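Local coordinates for protein ATP-dependent DNA helicase PIF1 (PDB 7OTJ) that couples ATP hydrolysis to 5'-3' unwinding of DNA and probably resolves G-quadruplexes to help maintain nuclear and mitochondrial genomes, at residues Arg191-Leu205 with Tyr477-Leu489. Residues are numbered along the deposited sequence; the frame is centred on the assembly and turned at random.
Unlike the reference sequence in segment 191-205: D200 (reference Asn). With ALF (tetrafluoroaluminate ion), chain F; ADP (adenosine-5'-diphosphate), chain E; PO4 (phosphate ion), chain Q.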
ATOM      1  N   ARG A 191      -9.961   5.837  14.411  1.00 42.90           N
ATOM      2  CA  ARG A 191      -8.727   5.156  14.804  1.00 46.93           C
ATOM      3  C   ARG A 191      -8.248   5.582  16.193  1.00 48.13           C
ATOM      4  O   ARG A 191      -7.792   4.745  16.982  1.00 48.73           O
ATOM      5  CB  ARG A 191      -7.635   5.396  13.759  1.00 41.76           C
ATOM      6  CG  ARG A 191      -6.332   4.689  14.086  1.00 43.01           C
ATOM      7  CD  ARG A 191      -5.291   4.854  12.993  1.00 48.78           C
ATOM      8  NE  ARG A 191      -5.699   4.259  11.722  1.00 41.79           N
ATOM      9  CZ  ARG A 191      -5.693   4.897  10.559  1.00 44.19           C
ATOM     10  NH1 ARG A 191      -5.312   6.161  10.465  1.00 43.97           N
ATOM     11  NH2 ARG A 191      -6.064   4.250   9.461  1.00 46.08           N
ATOM     12  N   GLN A 192      -8.326   6.874  16.510  1.00 42.73           N
ATOM     13  CA  GLN A 192      -7.893   7.372  17.811  1.00 43.76           C
ATOM     14  C   GLN A 192      -9.068   7.857  18.661  1.00 55.10           C
ATOM     15  O   GLN A 192      -8.888   8.684  19.561  1.00 60.21           O
ATOM     16  CB  GLN A 192      -6.860   8.490  17.641  1.00 41.95           C
ATOM     17  CG  GLN A 192      -5.638   8.129  16.790  1.00 41.08           C
ATOM     18  CD  GLN A 192      -5.866   8.310  15.293  1.00 45.11           C
ATOM     19  OE1 GLN A 192      -6.932   8.748  14.866  1.00 47.33           O
ATOM     20  NE2 GLN A 192      -4.861   7.973  14.493  1.00 40.33           N
ATOM     21  N   LYS A 193     -10.267   7.308  18.422  1.00 49.26           N
ATOM     22  CA  LYS A 193     -11.492   7.886  18.977  1.00 50.66           C
ATOM     23  C   LYS A 193     -11.449   7.988  20.498  1.00 67.03           C
ATOM     24  O   LYS A 193     -12.097   8.868  21.080  1.00 71.65           O
ATOM     25  CB  LYS A 193     -12.704   7.064  18.542  1.00 49.16           C
ATOM     26  CG  LYS A 193     -14.045   7.713  18.865  1.00 65.30           C
ATOM     27  CD  LYS A 193     -15.195   6.937  18.246  1.00 72.01           C
ATOM     28  CE  LYS A 193     -16.511   7.680  18.404  1.00 83.94           C
ATOM     29  NZ  LYS A 193     -16.472   9.010  17.737  1.00 74.22           N
ATOM     30  N   GLY A 194     -10.682   7.120  21.158  1.00 51.52           N
ATOM     31  CA  GLY A 194     -10.674   7.107  22.611  1.00 61.43           C
ATOM     32  C   GLY A 194      -9.996   8.305  23.245  1.00 62.83           C
ATOM     33  O   GLY A 194     -10.225   8.582  24.426  1.00 57.63           O
ATOM     34  N   ASP A 195      -9.171   9.027  22.494  1.00 63.14           N
ATOM     35  CA  ASP A 195      -8.288  10.045  23.061  1.00 49.19           C
ATOM     36  C   ASP A 195      -8.486  11.341  22.286  1.00 48.86           C
ATOM     37  O   ASP A 195      -7.843  11.556  21.254  1.00 46.30           O
ATOM     38  CB  ASP A 195      -6.840   9.579  23.007  1.00 47.41           C
ATOM     39  CG  ASP A 195      -5.890  10.541  23.677  1.00 51.01           C
ATOM     40  OD1 ASP A 195      -6.330  11.597  24.186  1.00 53.14           O
ATOM     41  OD2 ASP A 195      -4.684  10.226  23.692  1.00 53.95           O
ATOM     42  N   GLN A 196      -9.347  12.216  22.807  1.00 48.00           N
ATOM     43  CA  GLN A 196      -9.710  13.409  22.050  1.00 47.82           C
ATOM     44  C   GLN A 196      -8.521  14.344  21.886  1.00 52.80           C
ATOM     45  O   GLN A 196      -8.349  14.950  20.820  1.00 53.46           O
ATOM     46  CB  GLN A 196     -10.874  14.132  22.723  1.00 49.42           C
ATOM     47  CG  GLN A 196     -11.298  15.396  21.991  1.00 49.58           C
ATOM     48  CD  GLN A 196     -11.688  15.146  20.538  1.00 51.93           C
ATOM     49  OE1 GLN A 196     -12.345  14.155  20.221  1.00 55.76           O
ATOM     50  NE2 GLN A 196     -11.280  16.047  19.650  1.00 47.80           N
ATOM     51  N   ARG A 197      -7.674  14.450  22.916  1.00 48.22           N
ATOM     52  CA  ARG A 197      -6.478  15.276  22.815  1.00 48.18           C
ATOM     53  C   ARG A 197      -5.568  14.780  21.703  1.00 46.70           C
ATOM     54  O   ARG A 197      -5.034  15.578  20.926  1.00 46.40           O
ATOM     55  CB  ARG A 197      -5.735  15.280  24.154  1.00 49.30           C
ATOM     56  CG  ARG A 197      -4.367  15.941  24.116  1.00 49.41           C
ATOM     57  CD  ARG A 197      -4.494  17.406  23.772  1.00 50.10           C
ATOM     58  NE  ARG A 197      -3.206  18.059  23.573  1.00 50.34           N
ATOM     59  CZ  ARG A 197      -3.052  19.231  22.969  1.00 56.91           C
ATOM     60  NH1 ARG A 197      -4.082  19.881  22.449  1.00 51.04           N
ATOM     61  NH2 ARG A 197      -1.836  19.767  22.888  1.00 51.35           N
ATOM     62  N   PHE A 198      -5.388  13.461  21.612  1.00 45.96           N
ATOM     63  CA  PHE A 198      -4.603  12.890  20.523  1.00 44.69           C
ATOM     64  C   PHE A 198      -5.174  13.298  19.170  1.00 47.31           C
ATOM     65  O   PHE A 198      -4.424  13.663  18.256  1.00 47.76           O
ATOM     66  CB  PHE A 198      -4.557  11.365  20.659  1.00 44.34           C
ATOM     67  CG  PHE A 198      -3.527  10.700  19.789  1.00 43.41           C
ATOM     68  CD1 PHE A 198      -2.456  11.416  19.280  1.00 46.44           C
ATOM     69  CD2 PHE A 198      -3.633   9.355  19.473  1.00 42.98           C
ATOM     70  CE1 PHE A 198      -1.508  10.804  18.477  1.00 43.73           C
ATOM     71  CE2 PHE A 198      -2.689   8.737  18.666  1.00 44.62           C
ATOM     72  CZ  PHE A 198      -1.627   9.462  18.169  1.00 42.11           C
ATOM     73  N   ILE A 199      -6.502  13.260  19.030  1.00 43.93           N
ATOM     74  CA  ILE A 199      -7.144  13.665  17.781  1.00 46.74           C
ATOM     75  C   ILE A 199      -6.875  15.138  17.493  1.00 46.60           C
ATOM     76  O   ILE A 199      -6.574  15.515  16.351  1.00 43.21           O
ATOM     77  CB  ILE A 199      -8.653  13.347  17.831  1.00 51.46           C
ATOM     78  CG1 ILE A 199      -8.876  11.839  17.928  1.00 45.13           C
ATOM     79  CG2 ILE A 199      -9.373  13.894  16.602  1.00 43.27           C
ATOM     80  CD1 ILE A 199     -10.329  11.456  18.069  1.00 45.97           C
ATOM     81  N   ASP A 200      -6.963  15.991  18.518  1.00 45.11           N
ATOM     82  CA  ASP A 200      -6.654  17.406  18.318  1.00 45.93           C
ATOM     83  C   ASP A 200      -5.214  17.598  17.852  1.00 50.35           C
ATOM     84  O   ASP A 200      -4.948  18.401  16.950  1.00 52.63           O
ATOM     85  CB  ASP A 200      -6.881  18.197  19.609  1.00 47.59           C
ATOM     86  CG  ASP A 200      -8.317  18.129  20.106  1.00 56.26           C
ATOM     87  OD1 ASP A 200      -9.235  17.922  19.280  1.00 56.85           O
ATOM     88  OD2 ASP A 200      -8.532  18.300  21.328  1.00 52.54           O
ATOM     89  N   MET A 201      -4.278  16.846  18.438  1.00 45.31           N
ATOM     90  CA  MET A 201      -2.868  16.973  18.077  1.00 50.12           C
ATOM     91  C   MET A 201      -2.637  16.556  16.631  1.00 44.01           C
ATOM     92  O   MET A 201      -1.936  17.240  15.876  1.00 44.27           O
ATOM     93  CB  MET A 201      -2.005  16.129  19.018  1.00 45.83           C
ATOM     94  CG  MET A 201      -1.936  16.631  20.450  1.00 46.72           C
ATOM     95  SD  MET A 201      -1.421  15.320  21.588  1.00 46.81           S
ATOM     96  CE  MET A 201       0.129  14.798  20.849  1.00 46.23           C
ATOM     97  N   LEU A 202      -3.178  15.402  16.251  1.00 42.92           N
ATOM     98  CA  LEU A 202      -3.082  14.939  14.871  1.00 46.36           C
ATOM     99  C   LEU A 202      -3.706  15.926  13.889  1.00 41.95           C
ATOM    100  O   LEU A 202      -3.154  16.160  12.809  1.00 41.68           O
ATOM    101  CB  LEU A 202      -3.740  13.571  14.741  1.00 46.87           C
ATOM    102  CG  LEU A 202      -2.946  12.439  15.376  1.00 49.27           C
ATOM    103  CD1 LEU A 202      -3.743  11.148  15.348  1.00 41.26           C
ATOM    104  CD2 LEU A 202      -1.622  12.289  14.644  1.00 43.27           C
ATOM    105  N   ASN A 203      -4.889  16.458  14.203  1.00 42.46           N
ATOM    106  CA  ASN A 203      -5.519  17.401  13.280  1.00 42.77           C
ATOM    107  C   ASN A 203      -4.670  18.650  13.079  1.00 47.35           C
ATOM    108  O   ASN A 203      -4.648  19.221  11.981  1.00 52.49           O
ATOM    109  CB  ASN A 203      -6.920  17.772  13.758  1.00 43.46           C
ATOM    110  CG  ASN A 203      -7.929  16.700  13.440  1.00 46.29           C
ATOM    111  OD1 ASN A 203      -7.683  15.825  12.598  1.00 41.48           O
ATOM    112  ND2 ASN A 203      -9.069  16.750  14.111  1.00 54.03           N
ATOM    113  N   ASN A 204      -3.974  19.095  14.129  1.00 49.43           N
ATOM    114  CA  ASN A 204      -3.147  20.293  14.030  1.00 46.08           C
ATOM    115  C   ASN A 204      -2.017  20.116  13.023  1.00 47.97           C
ATOM    116  O   ASN A 204      -1.525  21.103  12.463  1.00 59.66           O
ATOM    117  CB  ASN A 204      -2.567  20.651  15.406  1.00 51.68           C
ATOM    118  CG  ASN A 204      -3.605  21.235  16.359  1.00 52.65           C
ATOM    119  OD1 ASN A 204      -4.594  21.828  15.935  1.00 54.15           O
ATOM    120  ND2 ASN A 204      -3.367  21.081  17.661  1.00 48.86           N
ATOM    121  N   LEU A 205      -1.572  18.877  12.800  1.00 44.40           N
ATOM    122  CA  LEU A 205      -0.474  18.633  11.871  1.00 49.05           C
ATOM    123  C   LEU A 205      -0.872  18.839  10.413  1.00 60.57           C
ATOM    124  O   LEU A 205       0.010  19.016   9.564  1.00 59.42           O
ATOM    125  CB  LEU A 205       0.063  17.215  12.066  1.00 43.12           C
ATOM    126  CG  LEU A 205       0.502  16.837  13.484  1.00 48.63           C
ATOM    127  CD1 LEU A 205       0.940  15.381  13.512  1.00 49.19           C
ATOM    128  CD2 LEU A 205       1.611  17.757  14.033  1.00 45.02           C
ATOM    129  N   TYR A 477       2.470  13.715   9.357  1.00 47.41           N
ATOM    130  CA  TYR A 477       1.062  13.468   9.664  1.00 42.25           C
ATOM    131  C   TYR A 477       0.680  12.005   9.444  1.00 41.53           C
ATOM    132  O   TYR A 477       0.019  11.394  10.291  1.00 41.09           O
ATOM    133  CB  TYR A 477       0.159  14.380   8.833  1.00 42.30           C
ATOM    134  CG  TYR A 477      -1.301  14.079   9.055  1.00 48.37           C
ATOM    135  CD1 TYR A 477      -1.865  14.199  10.318  1.00 48.25           C
ATOM    136  CD2 TYR A 477      -2.114  13.650   8.011  1.00 41.78           C
ATOM    137  CE1 TYR A 477      -3.194  13.908  10.535  1.00 46.61           C
ATOM    138  CE2 TYR A 477      -3.444  13.361   8.219  1.00 41.87           C
ATOM    139  CZ  TYR A 477      -3.980  13.490   9.482  1.00 43.02           C
ATOM    140  OH  TYR A 477      -5.309  13.204   9.690  1.00 47.59           O
ATOM    141  N   VAL A 478       1.044  11.442   8.285  1.00 43.14           N
ATOM    142  CA  VAL A 478       0.774  10.027   8.017  1.00 43.66           C
ATOM    143  C   VAL A 478       1.417   9.148   9.083  1.00 40.08           C
ATOM    144  O   VAL A 478       0.773   8.256   9.649  1.00 41.19           O
ATOM    145  CB  VAL A 478       1.251   9.639   6.604  1.00 39.63           C
ATOM    146  CG1 VAL A 478       1.154   8.142   6.397  1.00 39.16           C
ATOM    147  CG2 VAL A 478       0.428  10.356   5.560  1.00 40.70           C
ATOM    148  N   ALA A 479       2.689   9.409   9.396  1.00 44.30           N
ATOM    149  CA  ALA A 479       3.410   8.578  10.358  1.00 47.50           C
ATOM    150  C   ALA A 479       2.736   8.610  11.719  1.00 41.17           C
ATOM    151  O   ALA A 479       2.401   7.563  12.285  1.00 41.21           O
ATOM    152  CB  ALA A 479       4.862   9.042  10.474  1.00 41.43           C
ATOM    153  N   LEU A 480       2.517   9.805  12.259  1.00 41.65           N
ATOM    154  CA  LEU A 480       1.950   9.894  13.594  1.00 46.13           C
ATOM    155  C   LEU A 480       0.496   9.436  13.650  1.00 42.65           C
ATOM    156  O   LEU A 480       0.049   8.990  14.712  1.00 49.45           O
ATOM    157  CB  LEU A 480       2.089  11.329  14.112  1.00 49.68           C
ATOM    158  CG  LEU A 480       3.543  11.830  14.148  1.00 46.83           C
ATOM    159  CD1 LEU A 480       3.654  13.270  14.624  1.00 47.54           C
ATOM    160  CD2 LEU A 480       4.404  10.905  15.003  1.00 44.08           C
ATOM    161  N   SER A 481      -0.234   9.476  12.537  1.00 44.66           N
ATOM    162  CA  SER A 481      -1.647   9.114  12.548  1.00 48.57           C
ATOM    163  C   SER A 481      -1.890   7.623  12.350  1.00 46.57           C
ATOM    164  O   SER A 481      -3.048   7.194  12.363  1.00 42.56           O
ATOM    165  CB  SER A 481      -2.410   9.905  11.482  1.00 42.24           C
ATOM    166  OG  SER A 481      -1.800   9.773  10.214  1.00 40.59           O
ATOM    167  N   ARG A 482      -0.832   6.828  12.170  1.00 48.25           N
ATOM    168  CA  ARG A 482      -0.991   5.379  12.130  1.00 43.82           C
ATOM    169  C   ARG A 482      -1.368   4.801  13.486  1.00 44.74           C
ATOM    170  O   ARG A 482      -1.945   3.710  13.542  1.00 50.84           O
ATOM    171  CB  ARG A 482       0.299   4.708  11.651  1.00 45.49           C
ATOM    172  CG  ARG A 482       0.807   5.164  10.288  1.00 46.31           C
ATOM    173  CD  ARG A 482      -0.246   5.004   9.225  1.00 42.67           C
ATOM    174  NE  ARG A 482      -1.032   6.218   9.028  1.00 48.27           N
ATOM    175  CZ  ARG A 482      -2.208   6.247   8.419  1.00 42.66           C
ATOM    176  NH1 ARG A 482      -2.778   5.143   7.967  1.00 43.00           N
ATOM    177  NH2 ARG A 482      -2.834   7.411   8.271  1.00 51.47           N
ATOM    178  N   ALA A 483      -1.057   5.504  14.571  1.00 42.21           N
ATOM    179  CA  ALA A 483      -1.218   4.956  15.910  1.00 43.08           C
ATOM    180  C   ALA A 483      -2.673   4.966  16.355  1.00 44.07           C
ATOM    181  O   ALA A 483      -3.417   5.918  16.099  1.00 49.46           O
ATOM    182  CB  ALA A 483      -0.368   5.738  16.915  1.00 55.64           C
ATOM    183  N   VAL A 484      -3.076   3.883  17.019  1.00 46.35           N
ATOM    184  CA  VAL A 484      -4.379   3.843  17.673  1.00 48.64           C
ATOM    185  C   VAL A 484      -4.408   4.790  18.869  1.00 50.22           C
ATOM    186  O   VAL A 484      -5.366   5.548  19.057  1.00 47.45           O
ATOM    187  CB  VAL A 484      -4.714   2.395  18.078  1.00 49.18           C
ATOM    188  CG1 VAL A 484      -5.941   2.344  18.986  1.00 47.09           C
ATOM    189  CG2 VAL A 484      -4.921   1.543  16.837  1.00 45.65           C
ATOM    190  N   SER A 485      -3.361   4.773  19.690  1.00 55.72           N
ATOM    191  CA  SER A 485      -3.348   5.566  20.912  1.00 58.54           C
ATOM    192  C   SER A 485      -1.943   6.069  21.192  1.00 51.85           C
ATOM    193  O   SER A 485      -0.952   5.522  20.703  1.00 53.12           O
ATOM    194  CB  SER A 485      -3.846   4.762  22.109  1.00 56.23           C
ATOM    195  OG  SER A 485      -2.925   3.732  22.407  1.00 51.60           O
ATOM    196  N   ARG A 486      -1.866   7.123  22.005  1.00 57.90           N
ATOM    197  CA  ARG A 486      -0.558   7.616  22.414  1.00 51.31           C
ATOM    198  C   ARG A 486       0.171   6.611  23.294  1.00 49.02           C
ATOM    199  O   ARG A 486       1.403   6.532  23.246  1.00 56.93           O
ATOM    200  CB  ARG A 486      -0.695   8.946  23.148  1.00 50.08           C
ATOM    201  CG  ARG A 486      -0.980  10.121  22.233  1.00 53.86           C
ATOM    202  CD  ARG A 486      -1.065  11.406  23.022  1.00 48.66           C
ATOM    203  NE  ARG A 486      -2.292  11.474  23.801  1.00 49.25           N
ATOM    204  CZ  ARG A 486      -2.603  12.465  24.625  1.00 50.20           C
ATOM    205  NH1 ARG A 486      -1.745  13.438  24.893  1.00 50.82           N
ATOM    206  NH2 ARG A 486      -3.809  12.487  25.185  1.00 50.70           N
ATOM    207  N   ALA A 487      -0.563   5.816  24.077  1.00 53.21           N
ATOM    208  CA  ALA A 487       0.094   4.832  24.935  1.00 54.70           C
ATOM    209  C   ALA A 487       0.817   3.765  24.125  1.00 52.23           C
ATOM    210  O   ALA A 487       1.748   3.133  24.634  1.00 51.83           O
ATOM    211  CB  ALA A 487      -0.911   4.179  25.880  1.00 52.30           C
ATOM    212  N   GLY A 488       0.397   3.525  22.883  1.00 54.27           N
ATOM    213  CA  GLY A 488       1.134   2.582  22.066  1.00 49.14           C
ATOM    214  C   GLY A 488       1.948   3.253  20.981  1.00 47.98           C
ATOM    215  O   GLY A 488       2.279   2.627  19.973  1.00 53.72           O
ATOM    216  N   LEU A 489       2.332   4.507  21.203  1.00 50.11           N
ATOM    217  CA  LEU A 489       3.105   5.270  20.230  1.00 47.08           C
ATOM    218  C   LEU A 489       4.326   5.881  20.897  1.00 51.51           C
ATOM    219  O   LEU A 489       4.204   6.543  21.931  1.00 48.98           O
ATOM    220  CB  LEU A 489       2.254   6.379  19.601  1.00 46.11           C
ATOM    221  CG  LEU A 489       3.010   7.485  18.861  1.00 45.68           C
ATOM    222  CD1 LEU A 489       3.638   6.951  17.586  1.00 44.88           C
ATOM    223  CD2 LEU A 489       2.084   8.644  18.565  1.00 50.34           C
TER
HETATM  224 AL   ALF F1002      -5.917   6.405   6.368  1.00 47.52          AL
HETATM  225  F1  ALF F1002      -6.273   5.668   4.787  1.00 46.36           F
HETATM  226  F2  ALF F1002      -5.558   7.129   7.962  1.00 48.45           F
HETATM  227  F3  ALF F1002      -6.716   7.896   5.800  1.00 39.66           F
HETATM  228  F4  ALF F1002      -5.186   4.893   6.979  1.00 43.25           F
HETATM  229  PB  ADP E1001      -9.086   5.606   6.785  1.00 50.80           P
HETATM  230  O1B ADP E1001      -9.911   6.864   6.590  1.00 37.19           O
HETATM  231  O2B ADP E1001      -9.012   4.690   5.584  1.00 48.97           O
HETATM  232  O3B ADP E1001      -7.766   5.839   7.475  1.00 46.82           O
HETATM  233  PA  ADP E1001      -9.791   3.149   8.049  1.00 47.13           P
HETATM  234  O1A ADP E1001     -10.850   2.544   7.163  1.00 53.74           O
HETATM  235  O2A ADP E1001      -8.366   2.668   7.961  1.00 40.19           O
HETATM  236  O3A ADP E1001      -9.893   4.753   7.891  1.00 41.14           O
HETATM  237  O5' ADP E1001     -10.246   3.007   9.582  1.00 51.02           O
HETATM  238  C5' ADP E1001      -9.276   3.054  10.621  1.00 47.75           C
HETATM  239  C4' ADP E1001      -9.831   2.328  11.831  1.00 48.38           C
HETATM  240  O4' ADP E1001     -11.125   2.842  12.144  1.00 46.29           O
HETATM  241  C3' ADP E1001      -9.991   0.849  11.530  1.00 52.03           C
HETATM  242  O3' ADP E1001      -9.276   0.102  12.514  1.00 62.86           O
HETATM  243  C2' ADP E1001     -11.472   0.558  11.653  1.00 51.97           C
HETATM  244  O2' ADP E1001     -11.692  -0.655  12.378  1.00 66.94           O
HETATM  245  C1' ADP E1001     -12.025   1.762  12.397  1.00 50.08           C
HETATM  246  N9  ADP E1001     -13.363   2.122  11.884  1.00 56.31           N
HETATM  247  C8  ADP E1001     -13.630   2.559  10.641  1.00 54.86           C
HETATM  248  N7  ADP E1001     -14.955   2.807  10.491  1.00 53.65           N
HETATM  249  C5  ADP E1001     -15.555   2.521  11.658  1.00 57.63           C
HETATM  250  C6  ADP E1001     -16.939   2.561  12.190  1.00 65.27           C
HETATM  251  N6  ADP E1001     -17.975   2.961  11.412  1.00 59.05           N
HETATM  252  N1  ADP E1001     -17.131   2.176  13.473  1.00 64.03           N
HETATM  253  C2  ADP E1001     -16.108   1.776  14.252  1.00 48.71           C
HETATM  254  N3  ADP E1001     -14.833   1.719  13.837  1.00 49.66           N
HETATM  255  C4  ADP E1001     -14.499   2.069  12.575  1.00 58.98           C
HETATM  256  P   PO4 Q1013      -3.666  13.207  28.859  1.00 97.84           P
HETATM  257  O1  PO4 Q1013      -4.393  13.727  27.638  1.00 71.87           O
HETATM  258  O2  PO4 Q1013      -2.589  12.225  28.459  1.00 86.27           O
HETATM  259  O3  PO4 Q1013      -4.649  12.553  29.806  1.00 74.72           O
HETATM  260  O4  PO4 Q1013      -3.007  14.361  29.566  1.00 78.40           O
HETATM  261  O   HOH W   1      -3.918   7.024   5.147  1.00 42.46           O
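R191 and R482 converge on the ATP-hydrolysis site, where both grip a tetrafluoroaluminate ion, a γ-phosphate mimic, beside ADP. R191 NH1 donates to ALF F2 at 2.7 Å, and NH2 reaches ALF F4. R482 mirrors this grip, with NH1 on F4 at 2.6 Å and NH2 on F2. The aluminium lies in plane at the edge of each guanidinium. R191 NH1 stands over one face of the R482 guanidinium, both arginines facing the same anion. R191 NH1 also donates to S481 O, approaching from above the carbonyl plane (3.1 Å). R482 is steadied by NE on V478 O and by NH2 on S481 OG. R191 and R482 are consistent with the motif IV and VI arginines of superfamily 1 helicases. Both probably reach the nucleotide from the side of the second RecA-like domain, facing the P-loop.

Behind the site Q192 ties the loops together. Its chain bends at chi2 (85°), and NE2 donates to A483 O at 3.0 Å. Helices 196-204 and 477-481 run nearly antiparallel, 10.0 Å apart at their axes. L202 CD2 packs on L480 CB, and L205 CD1 meets L480 CD1 at 3.6 Å. The Y477 ring lies by L202 O and L205 CB, while its hydroxyl bonds A27 N of the P-loop.

F198 is sandwiched: L202 CD1 lies over one face and R486 CG over the other, a CH-pi contact with CG 3.6 Å from the ring centroid. L489 CD2 packs near F198 CZ. R486 grips D195 side-on in a salt bridge, NE to OD2 at 2.7 Å and NH2 to both oxygens. The carboxylate and guanidinium are nearly coplanar (29°). D195 is also the N-cap of helix 196-204, its OD1 weakly accepting from F198 N. R486 NH2 also holds a phosphate ion.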